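Local coordinates for protein probable tautomerase HP_0924 (Helicobacter pylori, PDB 3M21) that is probably a small tautomerase-family enzyme of the MIF clan, built as a six-chain assembly from short beta-alpha-beta subunits, at residues Q21-V26 with I41-D46. Numbering follows the deposited sequence.
Sequences QLIEGV and IVVIID
L22, I23 and V26 meet V43 and I45 in a buried, wholly apolar contact between helix 16-34 and strand 42-47, on which it packs. No hydrogen bond joins the two segments; they meet through aliphatic carbons, with their axes 8.9 Å apart at the closest. I45 reaches the helix through its CD1 methyl. With CG1 anti to its own carbonyl carbon (chi1 -63°) and the chain extended beyond it, the side chain brings this methyl to 3.9 Å from L22 CB and 4.0 Å from L22 CD1. The two side chains cross at about a right angle, and I45 CD1 also lies 4.2 Å from I23 CG1, so a single methyl touches two consecutive helical residues. V43 divides its branches in a similar way: its CG1 packs against I23 CG1 at 4.3 Å, while its CG2 faces V26 CG1 at 4.2 Å, one turn further along the helix from L22.

This is the helix-on-sheet layer of a beta-alpha-beta unit, the building block of the tautomerase fold: strand 2-7 leads into helix 16-34, which returns across the sheet so that strand 42-47 can pair in parallel with the first strand. Within the two segments the helix and strand axes accordingly run roughly antiparallel, at 142°. V26 also rests on I3 and I5 of strand 2-7, tying the helix to both strands. V42 and I44 point away from the helix; both touch F2 of strand 2-7, and I44 also packs on F2 of a fourth subunit. Strand 42-47 continues the sheet into a second subunit by antiparallel pairing, and on the helix side L22 and V26 also pack against M30 and L29 of a third subunit.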
loop_
_atom_site.group_PDB
_atom_site.type_symbol
_atom_site.label_atom_id
_atom_site.label_comp_id
_atom_site.label_asym_id
_atom_site.label_seq_id
_atom_site.Cartn_x
_atom_site.Cartn_y
_atom_site.Cartn_z
ATOM N N GLN F 21 3.411 8.839 -19.311
ATOM C CA GLN F 21 2.549 10.015 -19.201
ATOM C C GLN F 21 1.961 10.125 -17.787
ATOM O O GLN F 21 1.731 11.224 -17.290
ATOM C CB GLN F 21 1.391 9.938 -20.201
ATOM C CG GLN F 21 1.778 10.012 -21.677
ATOM C CD GLN F 21 0.644 9.558 -22.595
ATOM O OE1 GLN F 21 -0.486 10.034 -22.487
ATOM N NE2 GLN F 21 0.947 8.635 -23.503
ATOM N N LEU F 22 1.704 8.984 -17.150
ATOM C CA LEU F 22 1.149 8.982 -15.797
ATOM C C LEU F 22 2.211 9.438 -14.805
ATOM O O LEU F 22 1.931 10.220 -13.894
ATOM C CB LEU F 22 0.634 7.581 -15.429
ATOM C CG LEU F 22 -0.633 7.118 -16.166
ATOM C CD1 LEU F 22 -0.956 5.674 -15.825
ATOM C CD2 LEU F 22 -1.793 8.030 -15.794
ATOM N N ILE F 23 3.432 8.946 -14.997
ATOM C CA ILE F 23 4.552 9.307 -14.137
ATOM C C ILE F 23 4.797 10.814 -14.208
ATOM O O ILE F 23 4.929 11.476 -13.179
ATOM C CB ILE F 23 5.826 8.542 -14.542
ATOM C CG1 ILE F 23 5.672 7.062 -14.159
ATOM C CG2 ILE F 23 7.054 9.148 -13.854
ATOM C CD1 ILE F 23 6.800 6.161 -14.672
ATOM N N GLU F 24 4.828 11.360 -15.421
ATOM C CA GLU F 24 5.051 12.792 -15.587
ATOM C C GLU F 24 3.836 13.592 -15.117
ATOM O O GLU F 24 3.981 14.635 -14.478
ATOM C CB GLU F 24 5.351 13.110 -17.053
ATOM C CG GLU F 24 6.582 12.400 -17.594
ATOM C CD GLU F 24 6.719 12.553 -19.096
ATOM O OE1 GLU F 24 6.823 13.701 -19.566
ATOM O OE2 GLU F 24 6.716 11.527 -19.801
ATOM N N GLY F 25 2.644 13.099 -15.432
ATOM C CA GLY F 25 1.429 13.787 -15.030
ATOM C C GLY F 25 1.317 13.959 -13.523
ATOM O O GLY F 25 1.077 15.059 -13.021
ATOM N N VAL F 26 1.493 12.867 -12.790
ATOM C CA VAL F 26 1.411 12.931 -11.337
ATOM C C VAL F 26 2.530 13.792 -10.766
ATOM O O VAL F 26 2.310 14.569 -9.843
ATOM C CB VAL F 26 1.488 11.514 -10.706
ATOM C CG1 VAL F 26 1.806 11.617 -9.223
ATOM C CG2 VAL F 26 0.170 10.793 -10.906
ATOM N N ILE F 41 10.203 12.778 -6.114
ATOM C CA ILE F 41 8.934 12.126 -6.416
ATOM C C ILE F 41 9.050 10.709 -6.950
ATOM O O ILE F 41 9.621 10.479 -8.016
ATOM C CB ILE F 41 8.108 12.942 -7.422
ATOM C CG1 ILE F 41 7.879 14.355 -6.877
ATOM C CG2 ILE F 41 6.764 12.271 -7.659
ATOM C CD1 ILE F 41 7.148 15.263 -7.839
ATOM N N VAL F 42 8.485 9.762 -6.205
ATOM C CA VAL F 42 8.499 8.361 -6.604
ATOM C C VAL F 42 7.087 7.974 -6.992
ATOM O O VAL F 42 6.128 8.301 -6.289
ATOM C CB VAL F 42 8.956 7.452 -5.446
ATOM C CG1 VAL F 42 8.825 5.987 -5.843
ATOM C CG2 VAL F 42 10.396 7.773 -5.083
ATOM N N VAL F 43 6.969 7.287 -8.120
ATOM C CA VAL F 43 5.681 6.844 -8.617
ATOM C C VAL F 43 5.806 5.383 -9.020
ATOM O O VAL F 43 6.780 4.975 -9.667
ATOM C CB VAL F 43 5.237 7.690 -9.841
ATOM C CG1 VAL F 43 3.852 7.256 -10.322
ATOM C CG2 VAL F 43 5.232 9.160 -9.477
ATOM N N ILE F 44 4.827 4.592 -8.598
ATOM C CA ILE F 44 4.797 3.176 -8.910
ATOM C C ILE F 44 3.414 2.851 -9.434
ATOM O O ILE F 44 2.403 3.101 -8.769
ATOM C CB ILE F 44 5.069 2.313 -7.663
ATOM C CG1 ILE F 44 6.504 2.539 -7.171
ATOM C CG2 ILE F 44 4.800 0.852 -7.975
ATOM C CD1 ILE F 44 6.840 1.827 -5.838
ATOM N N ILE F 45 3.377 2.312 -10.645
ATOM C CA ILE F 45 2.127 1.935 -11.274
ATOM C C ILE F 45 2.005 0.422 -11.177
ATOM O O ILE F 45 2.909 -0.320 -11.580
ATOM C CB ILE F 45 2.105 2.338 -12.766
ATOM C CG1 ILE F 45 2.204 3.864 -12.903
ATOM C CG2 ILE F 45 0.850 1.818 -13.427
ATOM C CD1 ILE F 45 2.476 4.322 -14.341
ATOM N N ASP F 46 0.892 -0.044 -10.628
ATOM C CA ASP F 46 0.666 -1.480 -10.511
ATOM C C ASP F 46 -0.446 -1.846 -11.470
ATOM O O ASP F 46 -1.453 -1.145 -11.554
ATOM C CB ASP F 46 0.250 -1.834 -9.089
ATOM C CG ASP F 46 1.317 -1.496 -8.074
ATOM O OD1 ASP F 46 2.504 -1.829 -8.317
ATOM O OD2 ASP F 46 0.967 -0.919 -7.029
#